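Local coordinates for geranyltranstransferase (Stenotrophomonas maltophilia, PDB 7LBJ), which probably condenses isopentenyl diphosphate with allylic diphosphates, using magnesium as cofactor, to make farnesyl diphosphate or longer polyprenyl chains, at residues 19-23 and 49-54; 42-47 and 107-113; 229-233 and 260-264; 11-15 and 286-291. One frame throughout, in Å; residues are numbered along the deposited sequence.

Overall arrangement
The N-terminal helix 11-29 starts contact 4 at 11-15 and, about two turns later, contact 1 at 19-23. Contact 1 closes a short loop by meeting 49-54, the link between helices 38-46 and 55-65. Contact 2 starts inside that loop, at 42-47, and closes beyond it at 107-113, so contacts 1 and 2 cross along the chain. Contact 3 follows both in series, bringing the end of helix 206-233 against the start of helix 260-277. Contact 4 closes last, at 286-291, and encloses the other three. Contacts 1 and 4 have centres about 15 Å apart, whereas contacts 2 and 3 lie about 32 Å apart, centre to centre.

Contact 1 of 4, residues 19-23 and 49-54; sequences RDRIE and LGGGKR
A salt bridge and side-chain-to-backbone hydrogen bonds join helix 11-29, through R19 and E23, to the glycine-rich loop G50-R54 that precedes helix 55-65. The E23 carboxylate is the main anchor. Its OE2 takes a nearly straight bond from G50 N (2.7 Å, 173°), while OE1 meets R54 NH2 at 2.7 Å in a salt bridge that lies in the guanidinium plane, and a weak bond from G51 N joins it. With CG anti to the backbone N (chi1 -166°) and a bend at chi2, the carboxylate is carried across to the loop. One water bridges R19 O, E23 OE1 and R54 NE, tying helix backbone to both charged groups. G51 O sits 3.2 Å above the centre of the R54 guanidinium, whose NH1 forms a salt bridge with E82 and whose NH2 also bonds V48 O, while I22 CG2 packs on R54 CG. At the other end R19 clamps K53 O side-on, through NE at 2.8 Å and NH2 at 3.0 Å. The K53 ammonium turns to H300 O. Phi is positive at all three glycines, and G50 and G51 present their amides to E23. This is the GGGKR loop of polyprenyl synthases, which in relatives helps to bind the diphosphate of isopentenyl diphosphate.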
loop_
_atom_site.group_PDB
_atom_site.type_symbol
_atom_site.label_atom_id
_atom_site.label_comp_id
_atom_site.label_asym_id
_atom_site.label_seq_id
_atom_site.Cartn_x
_atom_site.Cartn_y
_atom_site.Cartn_z
ATOM N N ARG A 19 -18.772 16.095 2.508
ATOM C CA ARG A 19 -19.149 14.869 1.802
ATOM C C ARG A 19 -19.242 15.096 0.296
ATOM O O ARG A 19 -18.832 14.234 -0.494
ATOM C CB ARG A 19 -20.466 14.327 2.351
ATOM C CG ARG A 19 -20.297 13.562 3.674
ATOM C CD ARG A 19 -21.615 13.274 4.395
ATOM N NE ARG A 19 -21.380 12.447 5.581
ATOM C CZ ARG A 19 -22.141 12.450 6.665
ATOM N NH1 ARG A 19 -23.201 13.246 6.769
ATOM N NH2 ARG A 19 -21.822 11.650 7.681
ATOM N N ASP A 20 -19.784 16.239 -0.126
ATOM C CA ASP A 20 -19.774 16.564 -1.551
ATOM C C ASP A 20 -18.356 16.775 -2.050
ATOM O O ASP A 20 -18.002 16.325 -3.145
ATOM C CB ASP A 20 -20.605 17.815 -1.820
ATOM C CG ASP A 20 -22.080 17.581 -1.617
ATOM O OD1 ASP A 20 -22.494 16.400 -1.661
ATOM O OD2 ASP A 20 -22.823 18.577 -1.442
ATOM N N ARG A 21 -17.540 17.470 -1.260
ATOM C CA ARG A 21 -16.174 17.770 -1.660
ATOM C C ARG A 21 -15.373 16.488 -1.856
ATOM O O ARG A 21 -14.673 16.330 -2.865
ATOM C CB ARG A 21 -15.518 18.672 -0.611
ATOM C CG ARG A 21 -14.096 19.018 -0.944
ATOM C CD ARG A 21 -13.501 20.060 -0.017
ATOM N NE ARG A 21 -12.233 20.512 -0.581
ATOM C CZ ARG A 21 -12.100 21.568 -1.364
ATOM N NH1 ARG A 21 -13.132 22.358 -1.639
ATOM N NH2 ARG A 21 -10.908 21.832 -1.901
ATOM N N ILE A 22 -15.459 15.557 -0.896
ATOM C CA ILE A 22 -14.649 14.342 -1.013
ATOM C C ILE A 22 -15.138 13.463 -2.170
ATOM O O ILE A 22 -14.327 12.813 -2.853
ATOM C CB ILE A 22 -14.591 13.590 0.340
ATOM C CG1 ILE A 22 -13.330 12.695 0.412
ATOM C CG2 ILE A 22 -15.841 12.744 0.603
ATOM C CD1 ILE A 22 -12.029 13.481 0.463
ATOM N N GLU A 23 -16.445 13.459 -2.447
ATOM C CA GLU A 23 -16.945 12.746 -3.617
ATOM C C GLU A 23 -16.318 13.290 -4.900
ATOM O O GLU A 23 -15.860 12.522 -5.762
ATOM C CB GLU A 23 -18.466 12.853 -3.680
ATOM C CG GLU A 23 -19.103 11.882 -4.651
ATOM C CD GLU A 23 -19.050 10.446 -4.157
ATOM O OE1 GLU A 23 -19.029 10.234 -2.922
ATOM O OE2 GLU A 23 -19.027 9.531 -5.011
ATOM N N LEU A 49 -16.464 5.228 -4.767
ATOM C CA LEU A 49 -17.393 6.302 -5.087
ATOM C C LEU A 49 -18.818 5.894 -4.717
ATOM O O LEU A 49 -19.120 4.720 -4.473
ATOM C CB LEU A 49 -17.324 6.693 -6.576
ATOM C CG LEU A 49 -15.935 7.155 -7.082
ATOM C CD1 LEU A 49 -15.931 7.552 -8.544
ATOM C CD2 LEU A 49 -15.400 8.291 -6.218
ATOM N N GLY A 50 -19.696 6.887 -4.672
ATOM C CA GLY A 50 -21.104 6.643 -4.429
ATOM C C GLY A 50 -21.590 6.974 -3.037
ATOM O O GLY A 50 -22.611 6.413 -2.611
ATOM N N GLY A 51 -20.901 7.856 -2.315
ATOM C CA GLY A 51 -21.435 8.399 -1.078
ATOM C C GLY A 51 -21.059 7.632 0.171
ATOM O O GLY A 51 -19.943 7.118 0.272
ATOM N N GLY A 52 -21.976 7.550 1.133
ATOM C CA GLY A 52 -21.664 6.950 2.416
ATOM C C GLY A 52 -21.296 7.989 3.462
ATOM O O GLY A 52 -21.229 9.196 3.202
ATOM N N LYS A 53 -21.051 7.490 4.685
ATOM C CA LYS A 53 -20.847 8.390 5.820
ATOM C C LYS A 53 -19.591 9.232 5.668
ATOM O O LYS A 53 -19.567 10.366 6.158
ATOM C CB LYS A 53 -20.780 7.613 7.142
ATOM C CG LYS A 53 -22.045 6.876 7.546
ATOM C CD LYS A 53 -21.734 5.939 8.725
ATOM C CE LYS A 53 -22.900 5.033 9.067
ATOM N NZ LYS A 53 -23.857 5.714 9.974
ATOM N N ARG A 54 -18.538 8.694 5.025
ATOM C CA ARG A 54 -17.238 9.369 4.875
ATOM C C ARG A 54 -16.686 9.810 6.233
ATOM O O ARG A 54 -16.145 10.907 6.384
ATOM C CB ARG A 54 -17.332 10.570 3.920
ATOM C CG ARG A 54 -17.913 10.268 2.546
ATOM C CD ARG A 54 -17.065 9.252 1.770
ATOM N NE ARG A 54 -17.420 9.242 0.347
ATOM C CZ ARG A 54 -17.036 8.298 -0.500
ATOM N NH1 ARG A 54 -16.284 7.274 -0.101
ATOM N NH2 ARG A 54 -17.418 8.374 -1.773
HETATM O O HOH W 1 -19.226 11.427 -0.488
#

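Contact 2 of 4, residues 42-47 and 107-113; sequences QAMRYS and PTTHVAF. With EDO (1,2-ethanediol), chain D.
Y46 and F113 form the aromatic core of this contact, an offset edge-to-face pair in which the edge of F113 is directed at the face of Y46, with centroids 5.7 Å apart and planes at 72°. CH-pi contacts extend it. A43 CB stands almost straight over the centre of the F113 ring, 3.8 Å from its centroid, whereas A112 CB lies off-centre against the Y46 ring, 4.1 Å from that centroid. Q42 CB adds to the apolar packing at F113 CE2.

Among the polar contacts, P107 O lies at the hydroxyl end of Y46 and T109 OG1 at the ring edge near CD2. With CG anti to the backbone N (chi1 -177°), the phenol extends toward the other segment and OH donates to P107 O, though the very short 2.5 Å is doubtful as a length. The S47 and T109 hydroxyl oxygens are 2.8 Å apart, and S47 OG donates to A43 O (2.7 Å). Away from the interface, ethanediol O2, probably from the crystallisation liquor, donates to H110 O (2.6 Å). Helix 38-46 thereby packs on the short strand and helical turn that follow the first aspartate-rich motif of the polyprenyl synthase fold, which binds magnesium in relatives.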
loop_
_atom_site.group_PDB
_atom_site.type_symbol
_atom_site.label_atom_id
_atom_site.label_comp_id
_atom_site.label_asym_id
_atom_site.label_seq_id
_atom_site.Cartn_x
_atom_site.Cartn_y
_atom_site.Cartn_z
ATOM N N GLN A 42 -12.681 0.529 -13.247
ATOM C CA GLN A 42 -14.095 0.497 -12.887
ATOM C C GLN A 42 -14.276 -0.055 -11.485
ATOM O O GLN A 42 -15.079 0.464 -10.696
ATOM C CB GLN A 42 -14.873 -0.356 -13.894
ATOM C CG GLN A 42 -15.051 0.270 -15.244
ATOM C CD GLN A 42 -15.534 -0.735 -16.286
ATOM O OE1 GLN A 42 -16.093 -1.782 -15.942
ATOM N NE2 GLN A 42 -15.293 -0.433 -17.564
ATOM N N ALA A 43 -13.513 -1.101 -11.152
ATOM C CA ALA A 43 -13.658 -1.740 -9.850
ATOM C C ALA A 43 -13.120 -0.854 -8.738
ATOM O O ALA A 43 -13.676 -0.829 -7.635
ATOM C CB ALA A 43 -12.948 -3.088 -9.854
ATOM N N MET A 44 -12.019 -0.146 -8.998
ATOM C CA MET A 44 -11.527 0.818 -8.024
ATOM C C MET A 44 -12.592 1.870 -7.714
ATOM O O MET A 44 -12.848 2.189 -6.546
ATOM C CB MET A 44 -10.250 1.469 -8.553
ATOM C CG MET A 44 -9.042 0.514 -8.577
ATOM S SD MET A 44 -7.670 1.233 -9.525
ATOM C CE MET A 44 -7.145 2.561 -8.433
ATOM N N ARG A 45 -13.229 2.413 -8.753
ATOM C CA ARG A 45 -14.250 3.437 -8.541
ATOM C C ARG A 45 -15.476 2.859 -7.862
ATOM O O ARG A 45 -16.040 3.486 -6.958
ATOM C CB ARG A 45 -14.648 4.074 -9.870
ATOM C CG ARG A 45 -13.577 4.961 -10.442
ATOM C CD ARG A 45 -13.868 5.370 -11.886
ATOM N NE ARG A 45 -13.069 6.552 -12.146
ATOM C CZ ARG A 45 -13.475 7.792 -11.910
ATOM N NH1 ARG A 45 -14.747 8.072 -11.679
ATOM N NH2 ARG A 45 -12.582 8.778 -11.919
ATOM N N TYR A 46 -15.913 1.675 -8.304
ATOM C CA TYR A 46 -17.056 1.013 -7.684
ATOM C C TYR A 46 -16.851 0.844 -6.188
ATOM O O TYR A 46 -17.821 0.886 -5.410
ATOM C CB TYR A 46 -17.270 -0.347 -8.344
ATOM C CG TYR A 46 -18.462 -1.134 -7.861
ATOM C CD1 TYR A 46 -19.735 -0.876 -8.359
ATOM C CD2 TYR A 46 -18.320 -2.155 -6.931
ATOM C CE1 TYR A 46 -20.840 -1.611 -7.935
ATOM C CE2 TYR A 46 -19.434 -2.896 -6.491
ATOM C CZ TYR A 46 -20.686 -2.620 -7.001
ATOM O OH TYR A 46 -21.789 -3.358 -6.573
ATOM N N SER A 47 -15.601 0.641 -5.773
ATOM C CA SER A 47 -15.267 0.377 -4.384
ATOM C C SER A 47 -15.160 1.630 -3.527
ATOM O O SER A 47 -15.028 1.499 -2.306
ATOM C CB SER A 47 -13.924 -0.384 -4.303
ATOM O OG SER A 47 -13.976 -1.582 -5.060
ATOM N N PRO A 107 -23.958 -5.232 -4.658
ATOM C CA PRO A 107 -23.012 -6.353 -4.657
ATOM C C PRO A 107 -21.617 -5.891 -4.266
ATOM O O PRO A 107 -21.178 -4.803 -4.643
ATOM C CB PRO A 107 -23.055 -6.857 -6.104
ATOM C CG PRO A 107 -24.439 -6.501 -6.583
ATOM C CD PRO A 107 -24.764 -5.185 -5.896
ATOM N N THR A 108 -20.923 -6.723 -3.492
ATOM C CA THR A 108 -19.533 -6.417 -3.158
ATOM C C THR A 108 -18.671 -6.454 -4.421
ATOM O O THR A 108 -19.080 -6.953 -5.468
ATOM C CB THR A 108 -19.013 -7.388 -2.101
ATOM O OG1 THR A 108 -19.280 -8.727 -2.524
ATOM C CG2 THR A 108 -19.722 -7.141 -0.758
ATOM N N THR A 109 -17.446 -5.926 -4.322
ATOM C CA THR A 109 -16.668 -5.710 -5.539
ATOM C C THR A 109 -16.319 -7.022 -6.240
ATOM O O THR A 109 -16.332 -7.095 -7.474
ATOM C CB THR A 109 -15.404 -4.904 -5.216
ATOM O OG1 THR A 109 -15.788 -3.638 -4.668
ATOM C CG2 THR A 109 -14.554 -4.663 -6.489
ATOM N N HIS A 110 -16.011 -8.078 -5.480
ATOM C CA HIS A 110 -15.666 -9.344 -6.120
ATOM C C HIS A 110 -16.884 -10.035 -6.730
ATOM O O HIS A 110 -16.720 -10.847 -7.655
ATOM C CB HIS A 110 -14.965 -10.284 -5.125
ATOM C CG HIS A 110 -15.863 -10.778 -4.035
ATOM N ND1 HIS A 110 -16.059 -10.084 -2.861
ATOM C CD2 HIS A 110 -16.631 -11.892 -3.947
ATOM C CE1 HIS A 110 -16.916 -10.749 -2.099
ATOM N NE2 HIS A 110 -17.272 -11.848 -2.735
ATOM N N VAL A 111 -18.098 -9.722 -6.253
ATOM C CA VAL A 111 -19.309 -10.215 -6.907
ATOM C C VAL A 111 -19.611 -9.403 -8.163
ATOM O O VAL A 111 -19.932 -9.962 -9.216
ATOM C CB VAL A 111 -20.499 -10.202 -5.925
ATOM C CG1 VAL A 111 -21.782 -10.702 -6.611
ATOM C CG2 VAL A 111 -20.204 -11.055 -4.718
ATOM N N ALA A 112 -19.506 -8.072 -8.082
ATOM C CA ALA A 112 -19.746 -7.239 -9.257
ATOM C C ALA A 112 -18.736 -7.511 -10.362
ATOM O O ALA A 112 -19.069 -7.405 -11.549
ATOM C CB ALA A 112 -19.710 -5.760 -8.867
ATOM N N PHE A 113 -17.493 -7.835 -9.995
ATOM C CA PHE A 113 -16.440 -8.073 -10.968
ATOM C C PHE A 113 -16.013 -9.521 -10.822
ATOM O O PHE A 113 -16.734 -10.426 -11.263
ATOM C CB PHE A 113 -15.313 -7.042 -10.785
ATOM C CG PHE A 113 -15.761 -5.627 -11.069
ATOM C CD1 PHE A 113 -16.386 -4.872 -10.082
ATOM C CD2 PHE A 113 -15.615 -5.078 -12.334
ATOM C CE1 PHE A 113 -16.831 -3.578 -10.347
ATOM C CE2 PHE A 113 -16.058 -3.781 -12.602
ATOM C CZ PHE A 113 -16.663 -3.041 -11.611
HETATM C C1 EDO D . -17.485 -13.979 -6.769
HETATM O O1 EDO D . -16.509 -14.843 -6.168
HETATM C C2 EDO D . -17.259 -13.906 -8.275
HETATM O O2 EDO D . -18.004 -12.808 -8.835
#

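Contact 3 of 4, residues 229-233 and 260-264; sequences ILDVE and MDGAK
M260 and V232 make the shortest contact where these two helix ends meet, although it lies toward the margin: V232 is exposed and M260 only partly buried. The two side chains reach toward each other tip to tip, and M260 CE lies 3.5 Å from both CB and CG1 of V232. The methyl is carried there by the torsions of M260: CG is anti to the backbone N (chi1 179°), and bends at chi2 and chi3 swing CE toward helix 206-233. The sulphur rests against I229, 4.0 Å from I229 CG2, the two side chains running obliquely past one another. The buried part of the contact is at I229 and A263. I229 CG1 stands 4.2 Å from A263 CB, and CD1 touches the A263 backbone, 3.8 Å from A263 O, while also approaching K264 CG.

Toward solvent the contact is much looser. E233 and K264, both exposed, come from opposite directions with extended chains, and form a long salt bridge, OE2 of E233 to NZ of K264 3.9 Å, probably a weak attraction. No hydrogen bond crosses the interface. The axes of the two short segments come no closer than 11.4 Å and lie at 143°, roughly antiparallel; the gap is spanned mainly by M260 and I229, with E233 and K264 at the margin. Segment 229-233 contains the end of the DDILD sequence, the second aspartate-rich motif of the family. P255, on the short helix 254-258 that leads into helix 260-277, packs against V232, M260 and A263, so that helix 254-258 covers one side of the contact.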
loop_
_atom_site.group_PDB
_atom_site.type_symbol
_atom_site.label_atom_id
_atom_site.label_comp_id
_atom_site.label_asym_id
_atom_site.label_seq_id
_atom_site.Cartn_x
_atom_site.Cartn_y
_atom_site.Cartn_z
ATOM N N ILE A 229 -24.053 -2.845 19.658
ATOM C CA ILE A 229 -25.390 -2.678 20.222
ATOM C C ILE A 229 -26.442 -2.730 19.122
ATOM O O ILE A 229 -27.491 -3.377 19.273
ATOM C CB ILE A 229 -25.468 -1.371 21.036
ATOM C CG1 ILE A 229 -24.653 -1.501 22.324
ATOM C CG2 ILE A 229 -26.918 -1.037 21.378
ATOM C CD1 ILE A 229 -24.335 -0.173 22.972
ATOM N N LEU A 230 -26.172 -2.073 17.992
ATOM C CA LEU A 230 -27.132 -2.054 16.891
ATOM C C LEU A 230 -27.335 -3.445 16.305
ATOM O O LEU A 230 -28.463 -3.818 15.961
ATOM C CB LEU A 230 -26.664 -1.090 15.805
ATOM C CG LEU A 230 -26.722 0.387 16.170
ATOM C CD1 LEU A 230 -26.024 1.209 15.098
ATOM C CD2 LEU A 230 -28.164 0.830 16.342
ATOM N N ASP A 231 -26.249 -4.217 16.168
ATOM C CA ASP A 231 -26.352 -5.585 15.662
ATOM C C ASP A 231 -27.323 -6.415 16.497
ATOM O O ASP A 231 -28.142 -7.162 15.950
ATOM C CB ASP A 231 -24.969 -6.239 15.634
ATOM C CG ASP A 231 -24.111 -5.747 14.485
ATOM O OD1 ASP A 231 -24.648 -5.107 13.554
ATOM O OD2 ASP A 231 -22.888 -5.998 14.511
ATOM N N VAL A 232 -27.261 -6.285 17.826
ATOM C CA VAL A 232 -28.208 -7.002 18.679
ATOM C C VAL A 232 -29.612 -6.432 18.521
ATOM O O VAL A 232 -30.605 -7.171 18.550
ATOM C CB VAL A 232 -27.752 -6.964 20.148
ATOM C CG1 VAL A 232 -28.717 -7.757 21.018
ATOM C CG2 VAL A 232 -26.341 -7.510 20.287
ATOM N N GLU A 233 -29.723 -5.113 18.356
ATOM C CA GLU A 233 -31.038 -4.498 18.238
ATOM C C GLU A 233 -31.677 -4.760 16.881
ATOM O O GLU A 233 -32.907 -4.703 16.769
ATOM C CB GLU A 233 -30.936 -3.000 18.515
ATOM C CG GLU A 233 -30.701 -2.688 19.988
ATOM C CD GLU A 233 -30.646 -1.199 20.285
ATOM O OE1 GLU A 233 -30.531 -0.397 19.331
ATOM O OE2 GLU A 233 -30.721 -0.832 21.480
ATOM N N MET A 260 -26.058 -6.376 27.800
ATOM C CA MET A 260 -26.480 -5.240 26.984
ATOM C C MET A 260 -26.432 -3.942 27.786
ATOM O O MET A 260 -25.920 -2.923 27.306
ATOM C CB MET A 260 -27.879 -5.491 26.420
ATOM C CG MET A 260 -28.417 -4.351 25.583
ATOM S SD MET A 260 -27.355 -3.878 24.195
ATOM C CE MET A 260 -27.390 -5.366 23.244
ATOM N N ASP A 261 -26.960 -3.963 29.015
ATOM C CA ASP A 261 -26.852 -2.797 29.892
ATOM C C ASP A 261 -25.399 -2.356 30.080
ATOM O O ASP A 261 -25.097 -1.152 30.097
ATOM C CB ASP A 261 -27.486 -3.110 31.244
ATOM C CG ASP A 261 -29.001 -3.055 31.196
ATOM O OD1 ASP A 261 -29.564 -2.846 30.098
ATOM O OD2 ASP A 261 -29.624 -3.216 32.258
ATOM N N GLY A 262 -24.484 -3.313 30.240
ATOM C CA GLY A 262 -23.089 -2.955 30.453
ATOM C C GLY A 262 -22.469 -2.282 29.241
ATOM O O GLY A 262 -21.692 -1.332 29.376
ATOM N N ALA A 263 -22.813 -2.757 28.041
ATOM C CA ALA A 263 -22.271 -2.154 26.825
ATOM C C ALA A 263 -22.857 -0.765 26.600
ATOM O O ALA A 263 -22.164 0.136 26.114
ATOM C CB ALA A 263 -22.553 -3.051 25.614
ATOM N N LYS A 264 -24.139 -0.573 26.933
ATOM C CA LYS A 264 -24.722 0.762 26.825
ATOM C C LYS A 264 -24.047 1.728 27.791
ATOM O O LYS A 264 -23.768 2.881 27.437
ATOM C CB LYS A 264 -26.232 0.705 27.070
ATOM C CG LYS A 264 -27.025 0.135 25.891
ATOM C CD LYS A 264 -28.525 0.099 26.210
ATOM C CE LYS A 264 -29.335 -0.378 25.018
ATOM N NZ LYS A 264 -30.777 -0.588 25.375
#

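Contact 4 of 4, residues 11-15 and 286-291; sequences AEVLF and DALRAL
A287 O accepts from L291 N at 3.0 Å and, weakly, from A290 N, both bonds internal to helix 286-297; what crosses from helix 11-29 is apolar packing and the edge of the F15 ring, which comes up to this oxygen with CZ at 3.4 Å and near the ring plane. The same CZ is close to L291 CD2 (3.5 Å) and to A290 CB (3.7 Å), so the far end of the ring settles among three residues of one helical turn. A chi2 of -7° turns one face of F15 over A11 O, 3.2 Å above the plane and offset toward the rim, the same oxygen that accepts F15 N. One turn earlier, A11 CB meets A290 CB at 3.7 Å and approaches D286 O. Small alanine side chains allow this closeness: the CA atoms of A11 and A287 are 4.8 Å apart.

On helix 286-297 itself, D286 and R289 form a salt bridge, NH1 to OD1 at 2.9 Å, with the nitrogen above the carboxylate plane; R289 also bonds L278 O, Y281 O and G282 O, joining the helix to the loop that leads in from helix 260-277. The two segments cross at -84°, and both rest on helix 55-65, where L14 touches H65 and A287 and L291 touch A62. The N-terminal helix thus lies across helix 286-297 at the edge of the mainly helical bundle of the polyprenyl synthase fold.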
loop_
_atom_site.group_PDB
_atom_site.type_symbol
_atom_site.label_atom_id
_atom_site.label_comp_id
_atom_site.label_asym_id
_atom_site.label_seq_id
_atom_site.Cartn_x
_atom_site.Cartn_y
_atom_site.Cartn_z
ATOM N N ALA A 11 -22.401 22.320 11.997
ATOM C CA ALA A 11 -21.801 21.025 11.689
ATOM C C ALA A 11 -22.546 20.338 10.554
ATOM O O ALA A 11 -21.928 19.718 9.683
ATOM C CB ALA A 11 -21.784 20.135 12.933
ATOM N N GLU A 12 -23.880 20.436 10.552
ATOM C CA GLU A 12 -24.662 19.750 9.529
ATOM C C GLU A 12 -24.323 20.273 8.134
ATOM O O GLU A 12 -24.182 19.494 7.186
ATOM C CB GLU A 12 -26.151 19.922 9.824
ATOM C CG GLU A 12 -27.055 19.464 8.697
ATOM C CD GLU A 12 -28.517 19.825 8.938
ATOM O OE1 GLU A 12 -28.792 20.902 9.520
ATOM O OE2 GLU A 12 -29.391 19.023 8.559
ATOM N N VAL A 13 -24.196 21.593 7.993
ATOM C CA VAL A 13 -23.830 22.192 6.710
ATOM C C VAL A 13 -22.405 21.810 6.319
ATOM O O VAL A 13 -22.131 21.486 5.155
ATOM C CB VAL A 13 -24.021 23.720 6.786
ATOM C CG1 VAL A 13 -23.191 24.436 5.712
ATOM C CG2 VAL A 13 -25.508 24.076 6.658
ATOM N N LEU A 14 -21.481 21.834 7.280
ATOM C CA LEU A 14 -20.099 21.431 7.005
ATOM C C LEU A 14 -20.017 19.985 6.542
ATOM O O LEU A 14 -19.276 19.672 5.597
ATOM C CB LEU A 14 -19.232 21.642 8.247
ATOM C CG LEU A 14 -18.952 23.096 8.637
ATOM C CD1 LEU A 14 -18.241 23.186 9.985
ATOM C CD2 LEU A 14 -18.138 23.803 7.538
ATOM N N PHE A 15 -20.745 19.079 7.205
ATOM C CA PHE A 15 -20.669 17.671 6.823
ATOM C C PHE A 15 -21.171 17.460 5.401
ATOM O O PHE A 15 -20.586 16.681 4.642
ATOM C CB PHE A 15 -21.474 16.790 7.781
ATOM C CG PHE A 15 -20.901 16.692 9.176
ATOM C CD1 PHE A 15 -19.668 17.235 9.494
ATOM C CD2 PHE A 15 -21.620 16.043 10.173
ATOM C CE1 PHE A 15 -19.163 17.137 10.793
ATOM C CE2 PHE A 15 -21.120 15.938 11.467
ATOM C CZ PHE A 15 -19.886 16.484 11.773
ATOM N N ASP A 286 -17.069 22.335 17.070
ATOM C CA ASP A 286 -18.415 21.780 16.944
ATOM C C ASP A 286 -18.487 20.657 15.917
ATOM O O ASP A 286 -19.288 19.727 16.081
ATOM C CB ASP A 286 -19.431 22.879 16.600
ATOM C CG ASP A 286 -19.905 23.643 17.828
ATOM O OD1 ASP A 286 -19.613 23.203 18.961
ATOM O OD2 ASP A 286 -20.582 24.675 17.669
ATOM N N ALA A 287 -17.687 20.724 14.843
ATOM C CA ALA A 287 -17.699 19.642 13.862
ATOM C C ALA A 287 -17.175 18.346 14.480
ATOM O O ALA A 287 -17.805 17.288 14.353
ATOM C CB ALA A 287 -16.882 20.030 12.628
ATOM N N LEU A 288 -16.036 18.407 15.170
ATOM C CA LEU A 288 -15.548 17.209 15.852
ATOM C C LEU A 288 -16.562 16.721 16.879
ATOM O O LEU A 288 -16.806 15.514 16.996
ATOM C CB LEU A 288 -14.203 17.477 16.532
ATOM C CG LEU A 288 -12.939 17.369 15.688
ATOM C CD1 LEU A 288 -11.732 17.669 16.558
ATOM C CD2 LEU A 288 -12.817 15.974 15.079
ATOM N N ARG A 289 -17.175 17.649 17.621
ATOM C CA ARG A 289 -18.154 17.246 18.627
ATOM C C ARG A 289 -19.297 16.485 17.986
ATOM O O ARG A 289 -19.803 15.514 18.557
ATOM C CB ARG A 289 -18.698 18.459 19.373
ATOM C CG ARG A 289 -17.766 19.041 20.423
ATOM C CD ARG A 289 -18.372 20.352 20.965
ATOM N NE ARG A 289 -17.468 20.990 21.915
ATOM C CZ ARG A 289 -17.001 22.226 21.813
ATOM N NH1 ARG A 289 -17.412 23.054 20.860
ATOM N NH2 ARG A 289 -16.115 22.655 22.707
ATOM N N ALA A 290 -19.702 16.901 16.781
ATOM C CA ALA A 290 -20.835 16.262 16.131
ATOM C C ALA A 290 -20.471 14.909 15.548
ATOM O O ALA A 290 -21.350 14.044 15.428
ATOM C CB ALA A 290 -21.417 17.180 15.045
ATOM N N LEU A 291 -19.207 14.706 15.167
ATOM C CA LEU A 291 -18.783 13.368 14.761
ATOM C C LEU A 291 -18.807 12.413 15.945
ATOM O O LEU A 291 -19.173 11.244 15.801
ATOM C CB LEU A 291 -17.387 13.408 14.124
ATOM C CG LEU A 291 -17.294 14.188 12.812
ATOM C CD1 LEU A 291 -15.843 14.344 12.348
ATOM C CD2 LEU A 291 -18.134 13.510 11.730
#